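Local coordinates for protein flavodoxin (Streptococcus pneumoniae serotype 4, PDB 5LJL) that binds FMN and, as a flavodoxin, probably serves as a low-potential electron donor to a number of redox enzymes, at residues D67-M70 with D71-E74; I133-L136 with E137-A140. All blocks are in the same frame, centred on the assembly; numbering follows the deposited sequence.

Contact 1. Residues D67-M70 with D71-E74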
loop_
_atom_site.group_PDB
_atom_site.type_symbol
_atom_site.label_atom_id
_atom_site.label_comp_id
_atom_site.label_asym_id
_atom_site.label_seq_id
_atom_site.Cartn_x
_atom_site.Cartn_y
_atom_site.Cartn_z
ATOM N N ASP A 67 3.858 -5.178 -13.878
ATOM C CA ASP A 67 4.181 -4.393 -15.040
ATOM C C ASP A 67 3.635 -2.982 -14.913
ATOM O O ASP A 67 4.312 -1.990 -15.170
ATOM C CB ASP A 67 3.585 -5.043 -16.307
ATOM C CG ASP A 67 4.278 -6.288 -16.696
ATOM O OD1 ASP A 67 3.703 -7.010 -17.611
ATOM O OD2 ASP A 67 5.415 -6.601 -16.176
ATOM N N GLU A 68 2.364 -2.887 -14.514
ATOM C CA GLU A 68 1.673 -1.620 -14.429
ATOM C C GLU A 68 2.193 -0.722 -13.258
ATOM O O GLU A 68 1.867 0.476 -13.194
ATOM C CB GLU A 68 0.155 -1.877 -14.293
ATOM C CG GLU A 68 -0.292 -2.653 -13.048
ATOM C CD GLU A 68 -0.337 -4.184 -13.184
ATOM O OE1 GLU A 68 0.373 -4.721 -14.033
ATOM O OE2 GLU A 68 -1.124 -4.870 -12.446
ATOM N N MET A 69 2.945 -1.314 -12.339
ATOM C CA MET A 69 3.604 -0.621 -11.245
ATOM C C MET A 69 4.980 -0.057 -11.623
ATOM O O MET A 69 5.482 0.811 -10.911
ATOM C CB MET A 69 3.720 -1.466 -9.946
ATOM C CG MET A 69 2.445 -1.532 -9.120
ATOM S SD MET A 69 2.111 0.114 -8.397
ATOM C CE MET A 69 0.856 -0.297 -7.202
ATOM N N MET A 70 5.581 -0.484 -12.730
ATOM C CA MET A 70 6.951 -0.039 -13.030
ATOM C C MET A 70 7.063 1.474 -13.201
ATOM O O MET A 70 7.907 2.096 -12.590
ATOM C CB MET A 70 7.524 -0.790 -14.240
ATOM C CG MET A 70 8.142 -2.129 -13.831
ATOM S SD MET A 70 9.038 -2.957 -15.237
ATOM C CE MET A 70 9.736 -1.520 -16.020
ATOM N N ASP A 71 6.170 2.066 -13.949
ATOM C CA ASP A 71 6.130 3.520 -14.110
ATOM C C ASP A 71 5.817 4.304 -12.819
ATOM O O ASP A 71 6.395 5.315 -12.529
ATOM C CB ASP A 71 5.061 3.886 -15.144
ATOM C CG ASP A 71 5.645 4.272 -16.421
ATOM O OD1 ASP A 71 5.378 5.430 -16.804
ATOM O OD2 ASP A 71 6.429 3.494 -17.008
ATOM N N PHE A 72 4.856 3.782 -12.035
ATOM C CA PHE A 72 4.452 4.372 -10.779
ATOM C C PHE A 72 5.666 4.355 -9.793
ATOM O O PHE A 72 5.922 5.305 -9.106
ATOM C CB PHE A 72 3.246 3.583 -10.232
ATOM C CG PHE A 72 2.651 4.211 -8.999
ATOM C CD1 PHE A 72 1.709 5.208 -9.103
ATOM C CD2 PHE A 72 3.124 3.861 -7.731
ATOM C CE1 PHE A 72 1.172 5.827 -8.000
ATOM C CE2 PHE A 72 2.616 4.487 -6.603
ATOM C CZ PHE A 72 1.644 5.482 -6.732
ATOM N N TYR A 73 6.355 3.212 -9.727
ATOM C CA TYR A 73 7.559 3.071 -8.879
ATOM C C TYR A 73 8.613 4.125 -9.283
ATOM O O TYR A 73 9.237 4.717 -8.408
ATOM C CB TYR A 73 8.133 1.657 -8.942
ATOM C CG TYR A 73 9.439 1.372 -8.209
ATOM C CD1 TYR A 73 9.440 0.749 -6.997
ATOM C CD2 TYR A 73 10.679 1.653 -8.804
ATOM C CE1 TYR A 73 10.615 0.508 -6.315
ATOM C CE2 TYR A 73 11.872 1.405 -8.157
ATOM C CZ TYR A 73 11.858 0.845 -6.923
ATOM O OH TYR A 73 13.083 0.574 -6.360
ATOM N N GLU A 74 8.860 4.249 -10.595
ATOM C CA GLU A 74 9.852 5.214 -11.071
ATOM C C GLU A 74 9.499 6.614 -10.663
ATOM O O GLU A 74 10.382 7.369 -10.182
ATOM C CB GLU A 74 10.038 5.126 -12.626
ATOM C CG GLU A 74 10.673 3.790 -13.026
ATOM C CD GLU A 74 10.659 3.471 -14.524
ATOM O OE1 GLU A 74 10.275 4.346 -15.301
ATOM O OE2 GLU A 74 11.003 2.343 -14.922
HETATM O O HOH W 1 4.404 0.783 -15.847
#
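M69 and F72, three residues apart on one helix, lie side by side and point the same way. From CB the M69 chain runs to CG, set anti to the carbonyl carbon, and a bend at chi2 (-69°) brings SD alongside the phenyl group. There SD meets F72 CD2 at 3.9 Å and F72 CB at 4.1 Å. Beyond it the chain stays extended (chi3 -167°), so the methyl CE ends past the sulfur and SD alone makes the ring contact. The sulfur stands 4.8 Å from the F72 ring centroid and 46° off the ring normal, an oblique Met-aromatic contact. Both side chains also touch V55 of strand 52-56 and F106 of helix 101-113, so the pair lies on the inner side of helix 67-77, the helix of the beta-alpha-beta unit from strand 52-56 to strand 85-92. Two backbone hydrogen bonds join the turns, from Y73 N to M69 O at 2.8 Å, with the donor nearly in line with the carbonyl, and from E74 N to M70 O at 3.1 Å, with the donor tilted from the carbonyl plane. E74 CG packs 3.3 Å from M70 O, the carbonyl its own N-H engages. Two residues earlier a water bridges instead of a direct i to i+4 bond: it donates to D67 O and accepts from D71 N, each at 2.9 Å.

Contact 2. Residues I133-L136 with E137-A140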
loop_
_atom_site.group_PDB
_atom_site.type_symbol
_atom_site.label_atom_id
_atom_site.label_comp_id
_atom_site.label_asym_id
_atom_site.label_seq_id
_atom_site.Cartn_x
_atom_site.Cartn_y
_atom_site.Cartn_z
ATOM N N ILE A 133 -7.503 -10.078 7.850
ATOM C CA ILE A 133 -8.337 -8.884 8.029
ATOM C C ILE A 133 -7.992 -8.124 9.343
ATOM O O ILE A 133 -7.843 -6.879 9.404
ATOM C CB ILE A 133 -9.873 -9.284 7.954
ATOM C CG1 ILE A 133 -10.221 -9.631 6.489
ATOM C CG2 ILE A 133 -10.751 -8.131 8.440
ATOM C CD1 ILE A 133 -11.443 -10.529 6.384
ATOM N N GLU A 134 -7.866 -8.870 10.408
ATOM C CA GLU A 134 -7.439 -8.292 11.714
ATOM C C GLU A 134 -6.076 -7.565 11.605
ATOM O O GLU A 134 -5.926 -6.469 12.104
ATOM C CB GLU A 134 -7.387 -9.372 12.806
ATOM C CG GLU A 134 -6.835 -9.005 14.175
ATOM C CD GLU A 134 -7.580 -7.874 14.886
ATOM O OE1 GLU A 134 -6.986 -7.231 15.768
ATOM O OE2 GLU A 134 -8.730 -7.593 14.589
ATOM N N ARG A 135 -5.100 -8.179 10.959
ATOM C CA ARG A 135 -3.779 -7.581 10.829
ATOM C C ARG A 135 -3.886 -6.269 10.021
ATOM O O ARG A 135 -3.252 -5.238 10.327
ATOM C CB ARG A 135 -2.755 -8.532 10.207
ATOM C CG ARG A 135 -2.144 -9.529 11.204
ATOM C CD ARG A 135 -1.121 -10.501 10.572
ATOM N NE ARG A 135 -0.405 -11.166 11.677
ATOM C CZ ARG A 135 -0.845 -12.232 12.378
ATOM N NH1 ARG A 135 -1.988 -12.858 12.046
ATOM N NH2 ARG A 135 -0.134 -12.693 13.424
ATOM N N LEU A 136 -4.639 -6.326 8.928
ATOM C CA LEU A 136 -4.861 -5.134 8.127
ATOM C C LEU A 136 -5.554 -4.042 8.897
ATOM O O LEU A 136 -5.316 -2.803 8.710
ATOM C CB LEU A 136 -5.684 -5.486 6.889
ATOM C CG LEU A 136 -4.984 -6.335 5.842
ATOM C CD1 LEU A 136 -5.953 -7.027 4.883
ATOM C CD2 LEU A 136 -3.887 -5.580 5.085
ATOM N N GLU A 137 -6.542 -4.439 9.686
ATOM C CA GLU A 137 -7.240 -3.451 10.552
ATOM C C GLU A 137 -6.313 -2.822 11.603
ATOM O O GLU A 137 -6.326 -1.578 11.776
ATOM C CB GLU A 137 -8.508 -4.050 11.170
ATOM C CG GLU A 137 -9.647 -4.240 10.119
ATOM C CD GLU A 137 -10.860 -4.921 10.727
ATOM O OE1 GLU A 137 -10.789 -5.362 11.885
ATOM O OE2 GLU A 137 -11.889 -4.927 10.038
ATOM N N GLN A 138 -5.415 -3.598 12.202
ATOM C CA GLN A 138 -4.465 -3.053 13.157
ATOM C C GLN A 138 -3.485 -2.087 12.494
ATOM O O GLN A 138 -3.169 -1.020 13.061
ATOM C CB GLN A 138 -3.730 -4.125 13.903
ATOM C CG GLN A 138 -4.632 -4.989 14.791
ATOM C CD GLN A 138 -3.898 -6.234 15.202
ATOM O OE1 GLN A 138 -3.332 -6.961 14.394
ATOM N NE2 GLN A 138 -3.909 -6.490 16.484
ATOM N N PHE A 139 -3.042 -2.453 11.278
ATOM C CA PHE A 139 -2.228 -1.526 10.416
ATOM C C PHE A 139 -2.934 -0.191 10.194
ATOM O O PHE A 139 -2.358 0.856 10.417
ATOM C CB PHE A 139 -1.968 -2.311 9.112
ATOM C CG PHE A 139 -1.403 -1.539 7.973
ATOM C CD1 PHE A 139 -0.037 -1.463 7.735
ATOM C CD2 PHE A 139 -2.256 -0.926 7.073
ATOM C CE1 PHE A 139 0.440 -0.807 6.604
ATOM C CE2 PHE A 139 -1.767 -0.256 5.980
ATOM C CZ PHE A 139 -0.406 -0.203 5.736
ATOM N N ALA A 140 -4.198 -0.198 9.732
ATOM C CA ALA A 140 -4.944 1.034 9.516
ATOM C C ALA A 140 -5.113 1.827 10.794
ATOM O O ALA A 140 -4.941 3.047 10.827
ATOM C CB ALA A 140 -6.311 0.674 8.902
#
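Helix 130-146, which follows the edge strand 116-125 of the flavodoxin sheet, contains I133-L136 and E137-A140 as successive turns, and four backbone hydrogen bonds join them. They run from E137 N to I133 O, Q138 N to E134 O, F139 N to R135 O and A140 N to L136 O, at 2.8 to 3.0 Å and all close to straight, which is the i to i+4 pattern of an alpha helix. Among the side chains, I133 and E137 lie side by side, pointing the same way: the I133 CG2 branch meets E137 OE2 at 3.8 Å, while E137 CG rests 3.3 Å from I133 O.

The outer face is polar. E134 CG is anti to its backbone N (chi1 174°) and the chain then bends at chi2, bringing the carboxylate across the Q138 side chain at a slant. E134 OE1 comes within 3.2 Å of Q138 NE2, but the angle is poor for a hydrogen bond and the carboxylate and amide planes are 57° apart. E134 and E137 cross at about a right angle, with E134 OE2 4.1 Å from E137 OE1. R135 turns elsewhere, its NH1 forming a salt bridge with E131. On the buried side the edge of the F139 ring faces L136 O, with CD2 at 3.9 Å; L136 and F139 both touch V122 of strand 116-125 and V89 of strand 85-92.

E134 thus packs against Q138, while its carboxylate faces that of E137 as a like charge, and the hydrogen bonding between the turns is that of the backbone. The two carboxylates would be expected to raise each other's proton affinity somewhat, an effect that K26 of helix 15-29, touching E137, would probably offset in part.

How the contacts relate
Contact 1 comes first along the chain, on helix 67-77, and contact 2 closes the series on helix 130-146. Their centres are about 26 Å apart, their nearest atoms about 13 Å, and they lie on opposite sides of the chain's centre. Between them runs the five-stranded parallel sheet, in the order 33-38, 4-9, 52-56, 85-92, 116-125. Helix 101-113 lies beside the helix of contact 1, and helix 15-29 beside that of contact 2. The two contacts therefore sample the helical layers on the two faces of this alpha/beta sandwich, the fold in which flavodoxins carry FMN.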